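Local coordinates for dihydropteroate synthase (Mycobacterium smegmatis, PDB 6OMZ), which probably condenses para-aminobenzoate with 6-hydroxymethyl-7,8-dihydropterin diphosphate to form 7,8-dihydropteroate, the immediate precursor of folates, at residues Met146-Val151 and His155-Pro160; Gly79-Arg84 and Ala106-Ala111; Thr234-Ala237 and Pro243-Pro246; Ile256-Ala261 and Lys281-Trp286. The protein carries 1 engineered substitution. One frame throughout, in Å; residues are numbered along the deposited sequence. Where two conformers were deposited one is given.

Overall arrangement
All four contacts lie on the outer parts of one eight-stranded TIM barrel, none a buried core contact. Interaction 2 comes closest, with two of its four touching residues buried; interactions 1, 3 and 4 are surface contacts. Interactions 2 and 4, on opposite sides of the chain's centre, each join two outer helices successive in the chain, with one strand between them, through aliphatic packing, to which interaction 2 adds a buried carboxylate. Interactions 1 and 3 pin loops instead, and there carbonyl oxygens, flat side chains and water do more of the work. Interaction 1 alone includes a residue of the pterin pocket, Met146. Interactions 3 and 4 have their nearest atoms about 7 Å apart.

Interaction 1: residues Met146-Val151 and His155-Pro160; sequences MHWRSV and HPHRVP. With PMM (pterin-6-yl-methyl-monophosphate), chain D; EDO (1,2-ethanediol), chain K; DMS (dimethyl sulfoxide), chain C.
Trp148 reaches across to Pro156 and His157 within the long loop that follows strand 143-146 of the TIM barrel, where the chain doubles back on itself. The tight part centres on Pro156 O. Trp148 NE1 donates to it over 2.9 Å, but the N-H...O angle of 134° makes this a bent bond, with the oxygen off the plane of the indole. With Trp148 CG anti to the backbone N (chi1 -179°), the six-membered ring extends to the His157 imidazole. The two rings meet obliquely, planes at 45°, and Trp148 CZ2 lies over one imidazole face, 3.7 Å from His157 NE2; that nitrogen is also hydrogen-bonded to a citric acid molecule. Ser150 OG is 3.1 Å from the same Pro156 O and 3.0 Å from a dimethyl sulfoxide oxygen, which also lies over a face of the indole, toward its rim; both molecules probably come from the crystallisation liquor. At the end of the strand, in the pterin pocket, Met146 SD sits 3.5 Å from N3 of the bound pterin. The other side is looser: a water links Arg149 O with Arg158 O, the Arg149 guanidinium is drawn off to Glu168 and Glu172, and Arg149 CD meets Pro160 CG at 4.0 Å.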
loop_
_atom_site.group_PDB
_atom_site.type_symbol
_atom_site.label_atom_id
_atom_site.label_comp_id
_atom_site.label_asym_id
_atom_site.label_seq_id
_atom_site.Cartn_x
_atom_site.Cartn_y
_atom_site.Cartn_z
ATOM N N MET A 146 2.089 6.108 -5.159
ATOM C CA MET A 146 1.909 6.637 -3.814
ATOM C C MET A 146 2.572 8.001 -3.674
ATOM O O MET A 146 3.621 8.266 -4.266
ATOM C CB MET A 146 2.492 5.687 -2.765
ATOM C CG MET A 146 1.874 5.878 -1.386
ATOM S SD MET A 146 2.862 5.132 -0.060
ATOM C CE MET A 146 4.184 6.349 0.050
ATOM N N HIS A 147 1.961 8.863 -2.867
ATOM C CA HIS A 147 2.499 10.202 -2.642
ATOM C C HIS A 147 3.540 10.182 -1.529
ATOM O O HIS A 147 3.230 9.837 -0.386
ATOM C CB HIS A 147 1.413 11.205 -2.272
ATOM C CG HIS A 147 1.950 12.587 -2.101
ATOM N ND1 HIS A 147 2.526 13.021 -0.927
ATOM C CD2 HIS A 147 2.061 13.613 -2.981
ATOM C CE1 HIS A 147 2.949 14.263 -1.082
ATOM N NE2 HIS A 147 2.678 14.648 -2.319
ATOM N N TRP A 148 4.749 10.630 -1.841
ATOM C CA TRP A 148 5.776 10.762 -0.810
ATOM C C TRP A 148 6.720 11.859 -1.274
ATOM O O TRP A 148 7.510 11.636 -2.195
ATOM C CB TRP A 148 6.512 9.441 -0.607
ATOM C CG TRP A 148 7.581 9.463 0.446
ATOM C CD1 TRP A 148 7.912 10.504 1.277
ATOM C CD2 TRP A 148 8.451 8.386 0.789
ATOM N NE1 TRP A 148 8.937 10.133 2.111
ATOM C CE2 TRP A 148 9.293 8.840 1.829
ATOM C CE3 TRP A 148 8.604 7.073 0.318
ATOM C CZ2 TRP A 148 10.271 8.025 2.415
ATOM C CZ3 TRP A 148 9.587 6.267 0.890
ATOM C CH2 TRP A 148 10.404 6.747 1.930
ATOM N N ARG A 149 6.640 13.039 -0.664
ATOM C CA ARG A 149 7.495 14.147 -1.075
ATOM C C ARG A 149 8.801 14.014 -0.309
ATOM O O ARG A 149 8.830 14.151 0.918
ATOM C CB ARG A 149 6.841 15.504 -0.827
ATOM C CG ARG A 149 7.650 16.641 -1.477
ATOM C CD ARG A 149 7.171 18.026 -1.049
ATOM N NE ARG A 149 5.818 18.321 -1.515
ATOM C CZ ARG A 149 5.104 19.358 -1.090
ATOM N NH1 ARG A 149 5.621 20.192 -0.195
ATOM N NH2 ARG A 149 3.880 19.564 -1.552
ATOM N N SER A 150 9.881 13.734 -1.038
ATOM C CA SER A 150 11.137 13.321 -0.452
ATOM C C SER A 150 12.273 13.969 -1.250
ATOM O O SER A 150 12.991 13.316 -2.005
ATOM C CB SER A 150 11.248 11.795 -0.439
ATOM O OG SER A 150 12.331 11.366 0.364
ATOM N N VAL A 151 12.440 15.282 -1.075
ATOM C CA VAL A 151 13.440 16.006 -1.859
ATOM C C VAL A 151 14.862 15.740 -1.359
ATOM O O VAL A 151 15.811 15.746 -2.151
ATOM C CB VAL A 151 13.128 17.512 -1.860
ATOM N N HIS A 155 17.410 13.099 4.328
ATOM C CA HIS A 155 16.296 13.194 5.283
ATOM C C HIS A 155 14.989 12.822 4.594
ATOM O O HIS A 155 14.053 13.628 4.529
ATOM C CB HIS A 155 16.168 14.598 5.871
ATOM C CG HIS A 155 17.420 15.137 6.479
ATOM N ND1 HIS A 155 18.398 15.757 5.737
ATOM C CD2 HIS A 155 17.827 15.199 7.769
ATOM C CE1 HIS A 155 19.369 16.156 6.540
ATOM N NE2 HIS A 155 19.046 15.830 7.778
ATOM N N PRO A 156 14.869 11.590 4.092
ATOM C CA PRO A 156 13.725 11.270 3.227
ATOM C C PRO A 156 12.387 11.249 3.947
ATOM O O PRO A 156 11.349 11.270 3.270
ATOM C CB PRO A 156 14.084 9.892 2.651
ATOM C CG PRO A 156 15.045 9.301 3.606
ATOM C CD PRO A 156 15.768 10.436 4.293
ATOM N N HIS A 157 12.362 11.248 5.284
ATOM C CA HIS A 157 11.112 11.257 6.035
ATOM C C HIS A 157 10.794 12.605 6.662
ATOM O O HIS A 157 9.769 12.727 7.342
ATOM C CB HIS A 157 11.136 10.186 7.133
ATOM C CG HIS A 157 10.995 8.791 6.615
ATOM N ND1 HIS A 157 12.079 8.017 6.261
ATOM C CD2 HIS A 157 9.896 8.030 6.381
ATOM C CE1 HIS A 157 11.655 6.843 5.826
ATOM N NE2 HIS A 157 10.336 6.821 5.899
ATOM N N ARG A 158 11.644 13.609 6.477
ATOM C CA ARG A 158 11.389 14.909 7.081
ATOM C C ARG A 158 10.111 15.526 6.522
ATOM O O ARG A 158 9.911 15.596 5.305
ATOM C CB ARG A 158 12.580 15.833 6.839
ATOM C CG ARG A 158 12.446 17.209 7.475
ATOM C CD ARG A 158 13.775 17.948 7.402
ATOM N NE ARG A 158 14.709 17.531 8.452
ATOM C CZ ARG A 158 15.968 17.948 8.535
ATOM N NH1 ARG A 158 16.454 18.779 7.625
ATOM N NH2 ARG A 158 16.747 17.536 9.525
ATOM N N VAL A 159 9.250 15.996 7.417
ATOM C CA VAL A 159 7.979 16.587 7.006
ATOM C C VAL A 159 8.215 17.956 6.373
ATOM O O VAL A 159 8.763 18.856 7.030
ATOM C CB VAL A 159 7.014 16.686 8.198
ATOM C CG1 VAL A 159 5.743 17.433 7.795
ATOM C CG2 VAL A 159 6.698 15.288 8.726
ATOM N N PRO A 160 7.827 18.162 5.119
ATOM C CA PRO A 160 8.008 19.468 4.481
ATOM C C PRO A 160 6.937 20.452 4.938
ATOM O O PRO A 160 6.013 20.117 5.673
ATOM C CB PRO A 160 7.873 19.151 2.990
ATOM C CG PRO A 160 6.971 17.957 2.942
ATOM C CD PRO A 160 7.197 17.180 4.213
HETATM N N5 PMM D . 2.880 1.698 3.263
HETATM C C6 PMM D . 3.993 0.945 3.344
HETATM C C7 PMM D . 4.445 0.233 2.247
HETATM N N8 PMM D . 3.862 0.247 1.043
HETATM N N1 PMM D . 2.219 1.068 -0.287
HETATM C C2 PMM D . 1.155 1.847 -0.465
HETATM N N2 PMM D . 0.616 1.961 -1.682
HETATM N N3 PMM D . 0.587 2.576 0.541
HETATM C C4 PMM D . 1.038 2.611 1.843
HETATM O O4 PMM D . 0.457 3.274 2.696
HETATM C C4A PMM D . 2.234 1.778 2.088
HETATM C C8A PMM D . 2.772 1.023 0.973
HETATM C C9 PMM D . 4.766 1.013 4.629
HETATM O O10 PMM D . 4.016 0.359 5.686
HETATM P PA PMM D . 4.129 -1.196 6.165
HETATM O O1P PMM D . 3.105 -1.346 7.230
HETATM O O2P PMM D . 3.843 -2.109 4.970
HETATM O O3P PMM D . 5.546 -1.445 6.663
HETATM C C1 EDO K . 4.834 10.807 -6.000
HETATM O O1 EDO K . 5.358 10.319 -4.756
HETATM C C2 EDO K . 4.305 12.222 -5.804
HETATM O O2 EDO K . 5.335 13.042 -5.237
HETATM S S DMS C . 11.535 8.179 -2.265
HETATM O O DMS C . 11.835 8.646 -0.877
HETATM C C1 DMS C . 11.724 9.575 -3.407
HETATM C C2 DMS C . 12.928 7.167 -2.832
HETATM O O HOH W 1 10.532 14.959 2.665
#

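Interaction 2: residues Gly79-Arg84 and Ala106-Ala111; sequences GVEAAR and ADVARA
The Glu81 carboxylate is gripped at both oxygens while its flank lies against Val108. OE1 pairs with His105 ND1 and OE2 with Thr103 OG1, both partners in the loop that leads into helix 106-114, so the carboxylate ties helix 78-93 to that loop and its rotation is fixed. The side chain reaches there fully extended, CG anti to the backbone N (chi1 -175°). Val108 meets it at about a right angle and sets both methyls against the acid group: CG2 is 3.5 Å from Glu81 OE1, and CG1 is 3.8 Å from Glu81 CD. This buried carboxylate is thus held by hydrogen bonds at its oxygens and packed by hydrocarbon. One residue further on, Ala82 adds a purely apolar patch, its CB 4.3 Å from Val108 CG2 and equally far from Ala111 CB. The segment axes pass 9.2 Å apart, with Ala82 CA and Val108 CA 5.2 Å from each other. Ala111 also touches Thr86, one turn beyond Ala82. The two segments run nearly parallel, 20° between their directions, and their helices flank the strand 98-102 that joins them in sequence, the arrangement of successive outer helices in a TIM barrel.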
loop_
_atom_site.group_PDB
_atom_site.type_symbol
_atom_site.label_atom_id
_atom_site.label_comp_id
_atom_site.label_asym_id
_atom_site.label_seq_id
_atom_site.Cartn_x
_atom_site.Cartn_y
_atom_site.Cartn_z
ATOM N N GLY A 79 19.275 -6.539 -6.237
ATOM C CA GLY A 79 19.372 -7.952 -6.578
ATOM C C GLY A 79 18.872 -8.849 -5.460
ATOM O O GLY A 79 18.195 -9.851 -5.706
ATOM N N VAL A 80 19.174 -8.481 -4.214
ATOM C CA VAL A 80 18.710 -9.250 -3.064
ATOM C C VAL A 80 17.212 -9.057 -2.864
ATOM O O VAL A 80 16.493 -10.005 -2.525
ATOM C CB VAL A 80 19.517 -8.859 -1.812
ATOM C CG1 VAL A 80 18.915 -9.479 -0.552
ATOM C CG2 VAL A 80 20.967 -9.280 -1.975
ATOM N N GLU A 81 16.713 -7.835 -3.088
ATOM C CA GLU A 81 15.271 -7.595 -3.006
ATOM C C GLU A 81 14.508 -8.514 -3.958
ATOM O O GLU A 81 13.531 -9.171 -3.567
ATOM C CB GLU A 81 14.974 -6.122 -3.307
ATOM C CG GLU A 81 13.497 -5.705 -3.146
ATOM C CD GLU A 81 13.251 -4.266 -3.612
ATOM O OE1 GLU A 81 14.215 -3.612 -4.060
ATOM O OE2 GLU A 81 12.096 -3.788 -3.553
ATOM N N ALA A 82 14.961 -8.594 -5.212
ATOM C CA ALA A 82 14.277 -9.420 -6.204
ATOM C C ALA A 82 14.371 -10.900 -5.851
ATOM O O ALA A 82 13.390 -11.644 -5.990
ATOM C CB ALA A 82 14.866 -9.162 -7.594
ATOM N N ALA A 83 15.544 -11.342 -5.397
ATOM C CA ALA A 83 15.735 -12.745 -5.052
ATOM C C ALA A 83 14.831 -13.163 -3.900
ATOM O O ALA A 83 14.484 -14.344 -3.781
ATOM C CB ALA A 83 17.197 -13.003 -4.695
ATOM N N ARG A 84 14.450 -12.219 -3.038
ATOM C CA ARG A 84 13.566 -12.547 -1.920
ATOM C C ARG A 84 12.100 -12.623 -2.344
ATOM O O ARG A 84 11.357 -13.492 -1.865
ATOM C CB ARG A 84 13.744 -11.521 -0.798
ATOM C CG ARG A 84 15.078 -11.647 -0.069
ATOM C CD ARG A 84 15.265 -10.577 0.994
ATOM N NE ARG A 84 16.581 -10.704 1.618
ATOM C CZ ARG A 84 17.004 -9.994 2.658
ATOM N NH1 ARG A 84 16.204 -9.100 3.232
ATOM N NH2 ARG A 84 18.231 -10.187 3.125
ATOM N N ALA A 106 12.932 -0.339 -10.638
ATOM C CA ALA A 106 12.366 -0.804 -11.899
ATOM C C ALA A 106 12.806 -2.229 -12.223
ATOM O O ALA A 106 12.010 -3.036 -12.723
ATOM C CB ALA A 106 12.755 0.152 -13.025
ATOM N N ASP A 107 14.070 -2.557 -11.952
ATOM C CA ASP A 107 14.553 -3.896 -12.267
ATOM C C ASP A 107 13.868 -4.932 -11.387
ATOM O O ASP A 107 13.567 -6.047 -11.842
ATOM C CB ASP A 107 16.080 -3.967 -12.105
ATOM C CG ASP A 107 16.837 -3.224 -13.195
ATOM O OD1 ASP A 107 16.217 -2.735 -14.168
ATOM O OD2 ASP A 107 18.081 -3.136 -13.073
ATOM N N VAL A 108 13.581 -4.574 -10.131
ATOM C CA VAL A 108 12.852 -5.472 -9.244
ATOM C C VAL A 108 11.414 -5.658 -9.723
ATOM O O VAL A 108 10.903 -6.784 -9.759
ATOM C CB VAL A 108 12.911 -4.951 -7.795
ATOM C CG1 VAL A 108 12.046 -5.804 -6.892
ATOM C CG2 VAL A 108 14.346 -4.939 -7.294
ATOM N N ALA A 109 10.739 -4.563 -10.097
ATOM C CA ALA A 109 9.393 -4.659 -10.654
ATOM C C ALA A 109 9.369 -5.590 -11.859
ATOM O O ALA A 109 8.491 -6.449 -11.980
ATOM C CB ALA A 109 8.885 -3.269 -11.054
ATOM N N ARG A 110 10.336 -5.428 -12.765
ATOM C CA ARG A 110 10.366 -6.266 -13.957
ATOM C C ARG A 110 10.504 -7.740 -13.590
ATOM O O ARG A 110 9.788 -8.589 -14.131
ATOM C CB ARG A 110 11.501 -5.818 -14.882
ATOM C CG ARG A 110 11.415 -6.416 -16.269
ATOM C CD ARG A 110 12.299 -5.677 -17.262
ATOM N NE ARG A 110 13.697 -5.670 -16.850
ATOM C CZ ARG A 110 14.435 -4.571 -16.721
ATOM N NH1 ARG A 110 13.911 -3.379 -16.983
ATOM N NH2 ARG A 110 15.703 -4.667 -16.343
ATOM N N ALA A 111 11.406 -8.063 -12.658
ATOM C CA ALA A 111 11.574 -9.455 -12.238
ATOM C C ALA A 111 10.315 -9.995 -11.564
ATOM O O ALA A 111 9.943 -11.158 -11.763
ATOM C CB ALA A 111 12.776 -9.586 -11.299
#

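Interaction 3: residues Thr234-Ala237 and Pro243-Pro246; sequences TLLA and PRPP
Leu236 and Arg244 cross obliquely, aliphatic carbon over flat guanidinium, at the start and further along the loop between helix 230-235 and helix 250-262 in this TIM barrel. Leu236 is the first residue to leave the helix, and its CB lies over the centre of one face of the Arg244 guanidinium, 3.8 Å above the plane. The arginine has to fold back to offer that face. CG starts anti to the backbone N, and then chi2 of 79° and chi3 of 61° bend the chain round, bringing the flat group over the leucine stem. The bases of the two side chains are close as well, Leu236 CB being 3.6 Å from Arg244 CB. While the face takes hydrocarbon, the edge takes water: two waters lie in the guanidinium plane, one accepting from NE and the other from NH2 of Arg244, and each donates to Leu236 O. The carbonyl just past the helix end, Leu236 O, is thereby linked to the arginine through solvent at two points. NH1 of Arg244 has its own partner, Gly248 O, and the Arg244 backbone is hydrogen-bonded to the backbone of Gly233, so both the chain and the charged end of this residue are anchored. Alongside, the backbones themselves close up, with Ala237 CA 3.9 Å from Pro243 CA. At the outer end of the leucine, CD1 touches Arg244 NH1 at 3.9 Å.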
loop_
_atom_site.group_PDB
_atom_site.type_symbol
_atom_site.label_atom_id
_atom_site.label_comp_id
_atom_site.label_asym_id
_atom_site.label_seq_id
_atom_site.Cartn_x
_atom_site.Cartn_y
_atom_site.Cartn_z
ATOM N N THR A 234 -0.447 7.456 17.812
ATOM C CA THR A 234 -0.654 8.771 18.415
ATOM C C THR A 234 -2.104 8.961 18.828
ATOM O O THR A 234 -2.393 9.399 19.948
ATOM C CB THR A 234 -0.242 9.857 17.410
ATOM O OG1 THR A 234 1.145 9.703 17.089
ATOM C CG2 THR A 234 -0.488 11.252 17.980
ATOM N N LEU A 235 -3.033 8.646 17.922
ATOM C CA LEU A 235 -4.459 8.773 18.224
ATOM C C LEU A 235 -4.838 8.031 19.498
ATOM O O LEU A 235 -5.630 8.530 20.317
ATOM C CB LEU A 235 -5.278 8.222 17.059
ATOM C CG LEU A 235 -6.796 8.362 17.192
ATOM C CD1 LEU A 235 -7.218 9.810 16.994
ATOM C CD2 LEU A 235 -7.525 7.431 16.217
ATOM N N LEU A 236 -4.284 6.835 19.680
ATOM C CA LEU A 236 -4.682 5.936 20.754
ATOM C C LEU A 236 -3.701 5.963 21.916
ATOM O O LEU A 236 -3.665 5.019 22.711
ATOM C CB LEU A 236 -4.845 4.513 20.205
ATOM C CG LEU A 236 -5.789 4.433 18.996
ATOM C CD1 LEU A 236 -5.808 3.010 18.428
ATOM C CD2 LEU A 236 -7.211 4.869 19.369
ATOM N N ALA A 237 -2.931 7.042 22.045
ATOM C CA ALA A 237 -1.932 7.145 23.100
ATOM C C ALA A 237 -2.576 7.079 24.484
ATOM O O ALA A 237 -3.702 7.538 24.703
ATOM C CB ALA A 237 -1.136 8.448 22.960
ATOM N N PRO A 243 2.393 6.126 23.142
ATOM C CA PRO A 243 1.571 5.703 22.001
ATOM C C PRO A 243 1.149 4.244 22.133
ATOM O O PRO A 243 1.836 3.422 22.745
ATOM C CB PRO A 243 2.488 5.921 20.789
ATOM C CG PRO A 243 3.884 5.998 21.358
ATOM C CD PRO A 243 3.744 6.558 22.739
ATOM N N ARG A 244 -0.006 3.936 21.563
ATOM C CA ARG A 244 -0.480 2.554 21.513
ATOM C C ARG A 244 0.451 1.715 20.641
ATOM O O ARG A 244 0.785 2.131 19.526
ATOM C CB ARG A 244 -1.899 2.513 20.957
ATOM C CG ARG A 244 -2.519 1.105 20.848
ATOM C CD ARG A 244 -3.033 0.583 22.209
ATOM N NE ARG A 244 -4.089 1.434 22.768
ATOM C CZ ARG A 244 -5.370 1.395 22.389
ATOM N NH1 ARG A 244 -5.767 0.553 21.440
ATOM N NH2 ARG A 244 -6.261 2.201 22.957
ATOM N N PRO A 245 0.881 0.543 21.104
ATOM C CA PRO A 245 1.766 -0.322 20.294
ATOM C C PRO A 245 1.091 -0.749 19.003
ATOM O O PRO A 245 -0.146 -0.752 18.921
ATOM C CB PRO A 245 2.016 -1.524 21.218
ATOM C CG PRO A 245 1.868 -0.951 22.609
ATOM C CD PRO A 245 0.743 0.054 22.488
ATOM N N PRO A 246 1.869 -1.127 17.974
ATOM C CA PRO A 246 1.257 -1.444 16.664
ATOM C C PRO A 246 0.167 -2.504 16.717
ATOM O O PRO A 246 -0.839 -2.386 15.999
ATOM C CB PRO A 246 2.458 -1.910 15.829
ATOM C CG PRO A 246 3.622 -1.180 16.414
ATOM C CD PRO A 246 3.343 -1.059 17.898
HETATM O O HOH W 2 -2.904 3.188 24.656
HETATM O O HOH W 3 -5.604 4.394 24.725
#

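Interaction 4: residues Ile256-Ala261 and Lys281-Trp286; sequences ISVLAA and KVLGAW. With EDO (1,2-ethanediol), chain F.
Leu283 lays one methyl on Val258 and Ala261, joining helix 250-262 to helix 273-287, the last helix of the TIM barrel. The contact is small and turns on the shape of that leucine. CG stands anti to the backbone N (chi1 177°), carrying the branch away from its own helix, and chi2 of 62° turns CD1 aside and leaves CD2 anti to CA, as the far tip that meets the other helix. The methyl settles between two residues about one turn apart: it is 4.1 Å from Val258 CG1 and 4.0 Å from Ala261 CB, and it also touches the backbone at Val258 O, 3.9 Å away. Val258 uses the same kind of torsion, with CG1 anti to the backbone N (chi1 163°), and this methyl is the one that meets the leucine. The two side chains pass alongside each other, pointing in opposite directions. The alanine contributes nothing but its CB, and the leucine supplies the reach. The wider interface continues toward the start of the second helix, where Val258 packs on Ala279, Ala261 on Leu280, and Ser257 OG is hydrogen-bonded to Ser276 OG. On the barrel side of the first helix, Ser257 and Ala260 lie against Val268 of strand 267-270. Lys281 takes another course altogether: its side chain is extended beyond CG and runs out to an ethanediol, probably from the crystallisation liquor. There Lys281 NZ donates to ethanediol O2 over 2.8 Å and, weakly, to O1 of the same molecule over 3.3 Å.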
loop_
_atom_site.group_PDB
_atom_site.type_symbol
_atom_site.label_atom_id
_atom_site.label_comp_id
_atom_site.label_asym_id
_atom_site.label_seq_id
_atom_site.Cartn_x
_atom_site.Cartn_y
_atom_site.Cartn_z
ATOM N N ILE A 256 -10.949 2.466 9.715
ATOM C CA ILE A 256 -10.544 3.247 8.552
ATOM C C ILE A 256 -10.918 2.525 7.258
ATOM O O ILE A 256 -11.369 3.155 6.296
ATOM C CB ILE A 256 -9.041 3.567 8.631
ATOM C CG1 ILE A 256 -8.838 4.678 9.675
ATOM C CG2 ILE A 256 -8.481 3.968 7.256
ATOM C CD1 ILE A 256 -7.393 5.051 9.930
ATOM N N SER A 257 -10.766 1.195 7.216
ATOM C CA SER A 257 -11.196 0.472 6.015
ATOM C C SER A 257 -12.671 0.731 5.715
ATOM O O SER A 257 -13.046 0.968 4.560
ATOM C CB SER A 257 -10.946 -1.027 6.162
ATOM O OG SER A 257 -9.559 -1.332 6.148
ATOM N N VAL A 258 -13.512 0.725 6.749
ATOM C CA VAL A 258 -14.944 0.954 6.561
ATOM C C VAL A 258 -15.215 2.381 6.085
ATOM O O VAL A 258 -16.006 2.604 5.159
ATOM C CB VAL A 258 -15.701 0.630 7.859
ATOM C CG1 VAL A 258 -17.114 1.244 7.832
ATOM C CG2 VAL A 258 -15.793 -0.868 8.018
ATOM N N LEU A 259 -14.588 3.374 6.726
ATOM C CA LEU A 259 -14.839 4.758 6.328
ATOM C C LEU A 259 -14.266 5.029 4.945
ATOM O O LEU A 259 -14.874 5.745 4.140
ATOM C CB LEU A 259 -14.256 5.724 7.366
ATOM C CG LEU A 259 -14.945 5.712 8.741
ATOM C CD1 LEU A 259 -14.223 6.613 9.730
ATOM C CD2 LEU A 259 -16.409 6.135 8.626
ATOM N N ALA A 260 -13.107 4.439 4.640
ATOM C CA ALA A 260 -12.572 4.549 3.287
ATOM C C ALA A 260 -13.521 3.933 2.267
ATOM O O ALA A 260 -13.771 4.520 1.207
ATOM C CB ALA A 260 -11.202 3.881 3.212
ATOM N N ALA A 261 -14.060 2.744 2.567
ATOM C CA ALA A 261 -15.011 2.131 1.644
ATOM C C ALA A 261 -16.236 3.016 1.446
ATOM O O ALA A 261 -16.709 3.183 0.314
ATOM C CB ALA A 261 -15.425 0.745 2.142
ATOM N N LYS A 281 -17.717 -6.668 6.214
ATOM C CA LYS A 281 -18.934 -7.473 6.270
ATOM C C LYS A 281 -20.008 -6.787 7.111
ATOM O O LYS A 281 -21.205 -6.886 6.797
ATOM C CB LYS A 281 -18.630 -8.876 6.817
ATOM C CG LYS A 281 -17.862 -9.776 5.829
ATOM C CD LYS A 281 -17.491 -11.134 6.442
ATOM C CE LYS A 281 -16.793 -12.035 5.401
ATOM N NZ LYS A 281 -16.186 -13.232 6.038
ATOM N N VAL A 282 -19.612 -6.113 8.197
ATOM C CA VAL A 282 -20.578 -5.353 8.985
ATOM C C VAL A 282 -21.164 -4.217 8.143
ATOM O O VAL A 282 -22.382 -4.016 8.100
ATOM C CB VAL A 282 -19.931 -4.833 10.283
ATOM C CG1 VAL A 282 -20.829 -3.803 10.955
ATOM C CG2 VAL A 282 -19.616 -5.990 11.239
ATOM N N LEU A 283 -20.302 -3.467 7.454
ATOM C CA LEU A 283 -20.787 -2.387 6.596
ATOM C C LEU A 283 -21.779 -2.906 5.564
ATOM O O LEU A 283 -22.831 -2.298 5.342
ATOM C CB LEU A 283 -19.611 -1.693 5.904
ATOM C CG LEU A 283 -19.964 -0.585 4.917
ATOM C CD1 LEU A 283 -20.679 0.542 5.640
ATOM C CD2 LEU A 283 -18.691 -0.076 4.230
ATOM N N GLY A 284 -21.449 -4.024 4.912
ATOM C CA GLY A 284 -22.345 -4.582 3.913
ATOM C C GLY A 284 -23.663 -5.056 4.497
ATOM O O GLY A 284 -24.726 -4.826 3.913
ATOM N N ALA A 285 -23.617 -5.718 5.660
ATOM C CA ALA A 285 -24.846 -6.223 6.266
ATOM C C ALA A 285 -25.736 -5.083 6.745
ATOM O O ALA A 285 -26.965 -5.150 6.617
ATOM C CB ALA A 285 -24.512 -7.164 7.423
ATOM N N TRP A 286 -25.131 -4.031 7.299
ATOM C CA TRP A 286 -25.886 -2.846 7.704
ATOM C C TRP A 286 -26.557 -2.193 6.503
ATOM O O TRP A 286 -27.767 -1.937 6.511
ATOM C CB TRP A 286 -24.942 -1.856 8.400
ATOM C CG TRP A 286 -25.621 -0.688 9.097
ATOM C CD1 TRP A 286 -26.373 0.313 8.515
ATOM C CD2 TRP A 286 -25.559 -0.383 10.491
ATOM N NE1 TRP A 286 -26.799 1.199 9.478
ATOM C CE2 TRP A 286 -26.317 0.793 10.698
ATOM C CE3 TRP A 286 -24.950 -0.999 11.592
ATOM C CZ2 TRP A 286 -26.473 1.367 11.960
ATOM C CZ3 TRP A 286 -25.106 -0.430 12.837
ATOM C CH2 TRP A 286 -25.863 0.739 13.019
HETATM C C1 EDO F . -13.242 -15.340 5.238
HETATM O O1 EDO F . -14.294 -15.901 6.029
HETATM C C2 EDO F . -13.739 -15.047 3.830
HETATM O O2 EDO F . -14.633 -13.928 3.848
#